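Local coordinates for protein NAD(P)H-flavin oxidoreductase (Agrobacterium tumefaciens str. C58, PDB 2FRE) that binds flavin mononucleotide and probably uses NAD(P)H to reduce it, passing the electrons on to acceptors as nitroreductase-family enzymes do, at residues H44-A49 with Q53-V58; D95-I98 with K104-S107. All blocks are in the same frame, centred on the assembly; numbering follows the deposited sequence.

Contact 1 of 2, residues H44-A49 with Q53-V58. With FMN (flavin mononucleotide), chain D.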
ATOM      1  N   HIS A  44      -5.703  -8.501  -3.724  1.00 23.66           N
ATOM      2  CA  HIS A  44      -7.102  -8.405  -3.291  1.00 24.24           C
ATOM      3  C   HIS A  44      -7.321  -8.847  -1.843  1.00 24.18           C
ATOM      4  O   HIS A  44      -8.421  -8.666  -1.298  1.00 24.96           O
ATOM      5  CB  HIS A  44      -8.024  -9.153  -4.296  1.00 24.99           C
ATOM      6  CG  HIS A  44      -8.600 -10.451  -3.807  1.00 24.47           C
ATOM      7  ND1 HIS A  44      -9.960 -10.689  -3.777  1.00 27.63           N
ATOM      8  CD2 HIS A  44      -8.014 -11.586  -3.366  1.00 25.21           C
ATOM      9  CE1 HIS A  44     -10.182 -11.915  -3.334  1.00 25.39           C
ATOM     10  NE2 HIS A  44      -9.020 -12.476  -3.061  1.00 28.01           N
ATOM     11  N   TRP A  45      -6.286  -9.435  -1.234  1.00 24.26           N
ATOM     12  CA  TRP A  45      -6.285  -9.728   0.207  1.00 24.16           C
ATOM     13  C   TRP A  45      -5.854  -8.549   1.093  1.00 24.44           C
ATOM     14  O   TRP A  45      -5.751  -8.688   2.321  1.00 23.90           O
ATOM     15  CB  TRP A  45      -5.447 -10.979   0.523  1.00 24.14           C
ATOM     16  CG  TRP A  45      -6.232 -12.193   0.368  1.00 23.79           C
ATOM     17  CD1 TRP A  45      -6.173 -13.097  -0.652  1.00 23.53           C
ATOM     18  CD2 TRP A  45      -7.249 -12.648   1.251  1.00 22.93           C
ATOM     19  NE1 TRP A  45      -7.086 -14.095  -0.452  1.00 23.54           N
ATOM     20  CE2 TRP A  45      -7.768 -13.840   0.710  1.00 24.33           C
ATOM     21  CE3 TRP A  45      -7.768 -12.167   2.462  1.00 24.68           C
ATOM     22  CZ2 TRP A  45      -8.784 -14.554   1.331  1.00 24.35           C
ATOM     23  CZ3 TRP A  45      -8.791 -12.874   3.070  1.00 23.84           C
ATOM     24  CH2 TRP A  45      -9.280 -14.057   2.506  1.00 24.31           C
ATOM     25  N   ALA A  46      -5.633  -7.380   0.493  1.00 24.43           N
ATOM     26  CA  ALA A  46      -5.195  -6.230   1.248  1.00 24.07           C
ATOM     27  C   ALA A  46      -6.273  -5.758   2.213  1.00 24.22           C
ATOM     28  O   ALA A  46      -7.455  -5.987   1.980  1.00 22.76           O
ATOM     29  CB  ALA A  46      -4.774  -5.094   0.301  1.00 23.91           C
ATOM     30  N   PRO A  47      -5.867  -5.059   3.294  1.00 24.78           N
ATOM     31  CA  PRO A  47      -6.890  -4.447   4.133  1.00 24.13           C
ATOM     32  C   PRO A  47      -7.451  -3.201   3.469  1.00 25.22           C
ATOM     33  O   PRO A  47      -6.804  -2.609   2.569  1.00 24.72           O
ATOM     34  CB  PRO A  47      -6.129  -4.076   5.396  1.00 24.52           C
ATOM     35  CG  PRO A  47      -4.722  -3.736   4.853  1.00 23.58           C
ATOM     36  CD  PRO A  47      -4.501  -4.763   3.778  1.00 24.34           C
ATOM     37  N   SER A  48      -8.651  -2.812   3.907  1.00 24.63           N
ATOM     38  CA  SER A  48      -9.294  -1.616   3.419  1.00 24.60           C
ATOM     39  C   SER A  48     -10.322  -1.171   4.437  1.00 24.98           C
ATOM     40  O   SER A  48     -10.869  -1.987   5.159  1.00 24.45           O
ATOM     41  CB  SER A  48      -9.983  -1.843   2.071  1.00 24.52           C
ATOM     42  OG  SER A  48     -10.957  -2.881   2.147  1.00 24.15           O
ATOM     43  N   ALA A  49     -10.581   0.124   4.483  1.00 24.97           N
ATOM     44  CA  ALA A  49     -11.625   0.641   5.357  1.00 24.88           C
ATOM     45  C   ALA A  49     -12.932  -0.107   5.108  1.00 24.68           C
ATOM     46  O   ALA A  49     -13.361  -0.320   3.962  1.00 24.73           O
ATOM     47  CB  ALA A  49     -11.827   2.149   5.174  1.00 24.83           C
ATOM     48  N   GLN A  53     -12.985  -3.034  -0.047  1.00 25.06           N
ATOM     49  CA  GLN A  53     -12.193  -3.592  -1.143  1.00 25.02           C
ATOM     50  C   GLN A  53     -12.420  -2.795  -2.428  1.00 24.96           C
ATOM     51  O   GLN A  53     -12.985  -3.327  -3.402  1.00 25.52           O
ATOM     52  CB  GLN A  53     -12.535  -5.076  -1.358  1.00 25.01           C
ATOM     53  CG  GLN A  53     -12.443  -5.947  -0.103  1.00 24.72           C
ATOM     54  CD  GLN A  53     -13.155  -7.294  -0.262  1.00 24.66           C
ATOM     55  OE1 GLN A  53     -12.757  -8.129  -1.077  1.00 25.71           O
ATOM     56  NE2 GLN A  53     -14.208  -7.501   0.512  1.00 23.73           N
ATOM     57  N   PRO A  54     -12.036  -1.505  -2.416  1.00 24.48           N
ATOM     58  CA  PRO A  54     -12.357  -0.570  -3.503  1.00 25.11           C
ATOM     59  C   PRO A  54     -11.490  -0.705  -4.765  1.00 25.00           C
ATOM     60  O   PRO A  54     -11.823  -0.133  -5.794  1.00 26.18           O
ATOM     61  CB  PRO A  54     -12.147   0.803  -2.850  1.00 25.36           C
ATOM     62  CG  PRO A  54     -11.024   0.543  -1.843  1.00 25.06           C
ATOM     63  CD  PRO A  54     -11.319  -0.839  -1.310  1.00 24.84           C
ATOM     64  N   TRP A  55     -10.402  -1.451  -4.681  1.00 24.49           N
ATOM     65  CA  TRP A  55      -9.530  -1.697  -5.835  1.00 25.02           C
ATOM     66  C   TRP A  55     -10.177  -2.515  -6.955  1.00 25.16           C
ATOM     67  O   TRP A  55     -10.977  -3.425  -6.713  1.00 25.54           O
ATOM     68  CB  TRP A  55      -8.254  -2.426  -5.399  1.00 24.87           C
ATOM     69  CG  TRP A  55      -8.525  -3.533  -4.403  1.00 25.13           C
ATOM     70  CD1 TRP A  55      -9.058  -4.761  -4.649  1.00 25.20           C
ATOM     71  CD2 TRP A  55      -8.312  -3.462  -2.992  1.00 25.07           C
ATOM     72  NE1 TRP A  55      -9.196  -5.458  -3.477  1.00 24.61           N
ATOM     73  CE2 TRP A  55      -8.735  -4.682  -2.443  1.00 25.10           C
ATOM     74  CE3 TRP A  55      -7.822  -2.469  -2.140  1.00 25.42           C
ATOM     75  CZ2 TRP A  55      -8.633  -4.960  -1.086  1.00 24.12           C
ATOM     76  CZ3 TRP A  55      -7.732  -2.735  -0.811  1.00 25.08           C
ATOM     77  CH2 TRP A  55      -8.150  -3.971  -0.283  1.00 24.40           C
ATOM     78  N   ARG A  56      -9.795  -2.185  -8.185  1.00 25.10           N
ATOM     79  CA  ARG A  56     -10.055  -3.003  -9.348  1.00 24.77           C
ATOM     80  C   ARG A  56      -8.774  -3.063 -10.182  1.00 24.73           C
ATOM     81  O   ARG A  56      -7.939  -2.147 -10.130  1.00 24.27           O
ATOM     82  CB  ARG A  56     -11.183  -2.416 -10.197  1.00 25.35           C
ATOM     83  CG  ARG A  56     -12.473  -2.163  -9.454  1.00 25.69           C
ATOM     84  CD  ARG A  56     -13.197  -3.443  -9.072  1.00 26.92           C
ATOM     85  NE  ARG A  56     -14.522  -3.141  -8.541  1.00 26.76           N
ATOM     86  CZ  ARG A  56     -14.784  -2.857  -7.255  1.00 29.93           C
ATOM     87  NH1 ARG A  56     -13.830  -2.839  -6.331  1.00 30.12           N
ATOM     88  NH2 ARG A  56     -16.023  -2.586  -6.883  1.00 29.90           N
ATOM     89  N   PHE A  57      -8.634  -4.143 -10.950  1.00 24.60           N
ATOM     90  CA  PHE A  57      -7.468  -4.357 -11.837  1.00 24.18           C
ATOM     91  C   PHE A  57      -7.925  -4.732 -13.250  1.00 23.68           C
ATOM     92  O   PHE A  57      -8.675  -5.702 -13.438  1.00 24.41           O
ATOM     93  CB  PHE A  57      -6.586  -5.467 -11.289  1.00 24.57           C
ATOM     94  CG  PHE A  57      -6.320  -5.334  -9.828  1.00 24.27           C
ATOM     95  CD1 PHE A  57      -5.393  -4.425  -9.366  1.00 24.76           C
ATOM     96  CD2 PHE A  57      -7.023  -6.104  -8.905  1.00 26.58           C
ATOM     97  CE1 PHE A  57      -5.163  -4.278  -8.015  1.00 26.27           C
ATOM     98  CE2 PHE A  57      -6.806  -5.938  -7.535  1.00 25.46           C
ATOM     99  CZ  PHE A  57      -5.869  -5.029  -7.102  1.00 24.92           C
ATOM    100  N   VAL A  58      -7.466  -3.977 -14.239  1.00 22.71           N
ATOM    101  CA  VAL A  58      -7.721  -4.321 -15.640  1.00 22.70           C
ATOM    102  C   VAL A  58      -6.360  -4.655 -16.260  1.00 22.71           C
ATOM    103  O   VAL A  58      -5.447  -3.836 -16.258  1.00 22.42           O
ATOM    104  CB  VAL A  58      -8.447  -3.184 -16.368  1.00 22.64           C
ATOM    105  CG1 VAL A  58      -8.789  -3.563 -17.795  1.00 23.70           C
ATOM    106  CG2 VAL A  58      -9.731  -2.838 -15.592  1.00 23.13           C
TER
HETATM  107  N1  FMN D1152     -11.139  -1.081  11.884  1.00 23.67           N
HETATM  108  C2  FMN D1152     -11.886  -0.576  12.942  1.00 23.08           C
HETATM  109  O2  FMN D1152     -12.181  -1.354  13.845  1.00 22.75           O
HETATM  110  N3  FMN D1152     -12.209   0.752  13.010  1.00 22.52           N
HETATM  111  C4  FMN D1152     -11.837   1.611  12.000  1.00 23.37           C
HETATM  112  O4  FMN D1152     -11.883   2.836  12.179  1.00 21.88           O
HETATM  113  C4A FMN D1152     -11.109   1.096  10.927  1.00 21.81           C
HETATM  114  N5  FMN D1152     -10.714   1.921   9.894  1.00 24.13           N
HETATM  115  C5A FMN D1152      -9.927   1.424   8.873  1.00 22.05           C
HETATM  116  C6  FMN D1152      -9.495   2.273   7.864  1.00 23.87           C
HETATM  117  C7  FMN D1152      -8.689   1.797   6.823  1.00 22.18           C
HETATM  118  C7M FMN D1152      -7.872   2.830   6.097  1.00 22.86           C
HETATM  119  C8  FMN D1152      -8.307   0.457   6.794  1.00 23.10           C
HETATM  120  C8M FMN D1152      -7.035   0.026   6.079  1.00 22.69           C
HETATM  121  C9  FMN D1152      -8.758  -0.388   7.793  1.00 21.79           C
HETATM  122  C9A FMN D1152      -9.570   0.094   8.825  1.00 22.88           C
HETATM  123  N10 FMN D1152     -10.009  -0.766   9.809  1.00 23.02           N
HETATM  124  C10 FMN D1152     -10.755  -0.247  10.873  1.00 23.29           C
HETATM  125  C1' FMN D1152      -9.940  -2.255   9.610  1.00 20.80           C
HETATM  126  C2' FMN D1152     -10.564  -2.873   8.353  1.00 22.54           C
HETATM  127  O2' FMN D1152     -11.968  -3.106   8.555  1.00 24.03           O
HETATM  128  C3' FMN D1152      -9.889  -4.208   8.043  1.00 23.69           C
HETATM  129  O3' FMN D1152      -8.529  -3.977   7.722  1.00 22.60           O
HETATM  130  C4' FMN D1152     -10.615  -4.975   6.913  1.00 23.20           C
HETATM  131  O4' FMN D1152     -11.897  -5.428   7.354  1.00 23.37           O
HETATM  132  C5' FMN D1152      -9.859  -6.181   6.410  1.00 23.05           C
HETATM  133  O5' FMN D1152      -9.526  -7.021   7.474  1.00 22.44           O
HETATM  134  P   FMN D1152      -8.028  -7.492   7.798  1.00 23.47           P
HETATM  135  O1P FMN D1152      -7.555  -8.437   6.745  1.00 20.79           O
HETATM  136  O2P FMN D1152      -7.174  -6.255   7.840  1.00 21.97           O
HETATM  137  O3P FMN D1152      -8.030  -8.244   9.096  1.00 20.73           O
HETATM  138  O   HOH W   1     -10.695  -7.804  -2.671  1.00 21.09           O
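The indole of W55 reaches out from the start of strand 55-61 and sets the rim of its six-membered ring against the backbone of A46 and P47. Its atom CH2 lies 3.1 Å from A46 O, with P47 O also at the ring edge, so the weakly positive C-H rim meets two carbonyl oxygens. The CB atoms of A46 and S48 add apolar contact at the same end, A46 CB at 3.6 Å from W55 CH2; small residues let the backbone come this near. The chi1 of 43° sets CG of W55 between its own N and carbonyl carbon, which turns the ring back so that Q53 CA and P54 CD lie over the rim of one face. At the pyrrole end, NE1 donates to a bound water at 2.9 Å, and that water gives its own hydrogens to H44 O and, at 2.6 Å, to Q53 OE1. The amide oxygen of Q53 also accepts from V184 N of the second subunit. OG of S48 accepts the N-H of Q53 at 3.0 Å and 153°. Beyond W55, the backbone of S48 and A49 faces the cofactor, A49 N lying 3.3 Å from FMN C8. The loop joining helix 33-44 to strand 55-61 lines the FMN pocket, as in the nitroreductase fold, and the site is completed by the second subunit.

Contact 2 of 2, residues D95-I98 with K104-S107; sequences DHTI and KKPS
T97 and K105 face each other as an antiparallel hydrogen-bonded pair: T97 N donates to K105 O at 2.8 Å, and K105 N returns the bond to T97 O at 2.9 Å. Their side chains share one face of the hairpin, where the methyl CG2 of T97 meets CB of K105 at 3.7 Å before the lysine chain bends away. A beta-branched threonine suits this extended backbone, and its methyl gives the aliphatic base of the lysine something to pack on. T97 O also receives a CA-H contact from K104. Elsewhere in the hairpin, K104 sets CD over one face of the H96 imidazole as a CH-pi contact, 3.8 Å from the ring centroid and 20° off the normal. The lysine is extended beyond CG, so its length crosses the ring and carries NZ to 3.5 Å from H96 NE2. A chi1 of 56° folds the imidazole back over its own backbone, and ND1 makes a weak bond to T97 O. Past the H96-P106 pair, S107 N donates to D95 O at 3.0 Å. P106 has no N-H to give, which fits a non-hydrogen-bonded position. S107 OG in turn binds T109 N and S107 O binds H110 ND1, tying the hairpin to helix 110-127. Backbone bonds thus fix the strands. The lysine ammonium beside the imidazole and the carboxylate of D95, whose OD1 lies in the ring plane at its edge, would probably pull the ionisation of H96 in opposite directions, which leaves the net shift open.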
ATOM      1  N   ASP A  95     -14.318   5.460  -6.134  1.00 29.70           N
ATOM      2  CA  ASP A  95     -14.124   6.676  -5.315  1.00 30.00           C
ATOM      3  C   ASP A  95     -15.284   6.960  -4.361  1.00 30.74           C
ATOM      4  O   ASP A  95     -15.370   8.034  -3.759  1.00 29.73           O
ATOM      5  CB  ASP A  95     -13.853   7.905  -6.186  1.00 29.93           C
ATOM      6  CG  ASP A  95     -15.055   8.341  -7.016  1.00 30.91           C
ATOM      7  OD1 ASP A  95     -16.227   8.065  -6.670  1.00 28.31           O
ATOM      8  OD2 ASP A  95     -14.804   8.988  -8.040  1.00 32.52           O
ATOM      9  N   HIS A  96     -16.155   5.979  -4.211  1.00 31.65           N
ATOM     10  CA  HIS A  96     -17.327   6.130  -3.385  1.00 33.40           C
ATOM     11  C   HIS A  96     -17.727   4.755  -2.925  1.00 34.72           C
ATOM     12  O   HIS A  96     -17.279   3.757  -3.474  1.00 35.46           O
ATOM     13  CB  HIS A  96     -18.455   6.694  -4.230  1.00 32.73           C
ATOM     14  CG  HIS A  96     -18.756   5.857  -5.437  1.00 32.86           C
ATOM     15  ND1 HIS A  96     -19.790   4.948  -5.470  1.00 33.44           N
ATOM     16  CD2 HIS A  96     -18.138   5.764  -6.637  1.00 31.61           C
ATOM     17  CE1 HIS A  96     -19.803   4.341  -6.643  1.00 32.29           C
ATOM     18  NE2 HIS A  96     -18.815   4.822  -7.372  1.00 31.36           N
ATOM     19  N   THR A  97     -18.595   4.708  -1.938  1.00 36.73           N
ATOM     20  CA  THR A  97     -19.311   3.481  -1.670  1.00 38.02           C
ATOM     21  C   THR A  97     -20.711   3.622  -2.260  1.00 38.67           C
ATOM     22  O   THR A  97     -21.253   4.721  -2.361  1.00 39.21           O
ATOM     23  CB  THR A  97     -19.358   3.142  -0.169  1.00 38.25           C
ATOM     24  OG1 THR A  97     -20.173   1.968   0.023  1.00 40.33           O
ATOM     25  CG2 THR A  97     -19.917   4.305   0.633  1.00 38.56           C
ATOM     26  N   ILE A  98     -21.276   2.496  -2.677  1.00 38.99           N
ATOM     27  CA  ILE A  98     -22.606   2.476  -3.245  1.00 39.05           C
ATOM     28  C   ILE A  98     -23.410   1.408  -2.519  1.00 38.84           C
ATOM     29  O   ILE A  98     -22.912   0.310  -2.256  1.00 38.68           O
ATOM     30  CB  ILE A  98     -22.576   2.221  -4.767  1.00 39.23           C
ATOM     31  CG1 ILE A  98     -23.985   2.325  -5.347  1.00 39.35           C
ATOM     32  CG2 ILE A  98     -21.926   0.865  -5.096  1.00 39.25           C
ATOM     33  CD1 ILE A  98     -24.018   2.444  -6.867  1.00 39.32           C
ATOM     34  N   LYS A 104     -24.724   6.832  -3.412  1.00 39.35           N
ATOM     35  CA  LYS A 104     -23.261   7.025  -3.434  1.00 39.21           C
ATOM     36  C   LYS A 104     -22.767   7.965  -2.331  1.00 38.89           C
ATOM     37  O   LYS A 104     -23.346   9.033  -2.110  1.00 38.46           O
ATOM     38  CB  LYS A 104     -22.816   7.568  -4.786  1.00 39.43           C
ATOM     39  CG  LYS A 104     -23.105   6.641  -5.956  1.00 40.44           C
ATOM     40  CD  LYS A 104     -22.249   7.019  -7.155  1.00 41.00           C
ATOM     41  CE  LYS A 104     -22.636   6.245  -8.397  1.00 42.26           C
ATOM     42  NZ  LYS A 104     -21.465   6.008  -9.333  1.00 43.34           N
ATOM     43  N   LYS A 105     -21.693   7.546  -1.652  1.00 38.54           N
ATOM     44  CA  LYS A 105     -21.024   8.353  -0.636  1.00 38.29           C
ATOM     45  C   LYS A 105     -19.521   8.390  -0.938  1.00 36.71           C
ATOM     46  O   LYS A 105     -18.921   7.349  -1.126  1.00 36.70           O
ATOM     47  CB  LYS A 105     -21.231   7.745   0.755  1.00 38.72           C
ATOM     48  CG  LYS A 105     -20.666   8.600   1.883  1.00 40.00           C
ATOM     49  CD  LYS A 105     -20.888   7.979   3.275  1.00 41.30           C
ATOM     50  CE  LYS A 105     -19.696   7.137   3.739  1.00 44.08           C
ATOM     51  NZ  LYS A 105     -19.562   7.133   5.240  1.00 44.16           N
ATOM     52  N   PRO A 106     -18.919   9.585  -0.962  1.00 35.69           N
ATOM     53  CA  PRO A 106     -17.487   9.732  -1.194  1.00 35.33           C
ATOM     54  C   PRO A 106     -16.668   8.880  -0.229  1.00 33.57           C
ATOM     55  O   PRO A 106     -16.977   8.822   0.968  1.00 32.67           O
ATOM     56  CB  PRO A 106     -17.233  11.214  -0.922  1.00 35.46           C
ATOM     57  CG  PRO A 106     -18.521  11.874  -1.115  1.00 35.87           C
ATOM     58  CD  PRO A 106     -19.583  10.887  -0.767  1.00 36.28           C
ATOM     59  N   SER A 107     -15.648   8.216  -0.756  1.00 31.83           N
ATOM     60  CA  SER A 107     -14.769   7.399   0.052  1.00 30.95           C
ATOM     61  C   SER A 107     -13.558   8.208   0.476  1.00 30.07           C
ATOM     62  O   SER A 107     -12.897   8.823  -0.358  1.00 29.19           O
ATOM     63  CB  SER A 107     -14.293   6.185  -0.734  1.00 30.89           C
ATOM     64  OG  SER A 107     -13.144   5.658  -0.117  1.00 30.14           O
TER

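Contact 1 closes before contact 2 opens along the chain, yet both reach one sheet, in which strands 55-61 and 87-98 are antiparallel neighbours. Their centres are 14 Å apart and their nearest atoms about 6 Å, so they do not touch; backbone bonding of P54 with R94 bridges the gap, one residue before D95. Both also lead to the same flavin site. Residues 44-49 supply P47, S48 and A49 to the FMN pocket, whereas residues 104-107 stay outside it, the S107 side chain about 9 Å from a bound FMN. The chain then enters the pocket at T109, and D113 on helix 110-127 bonds A49 N, linking the two regions beside the cofactor.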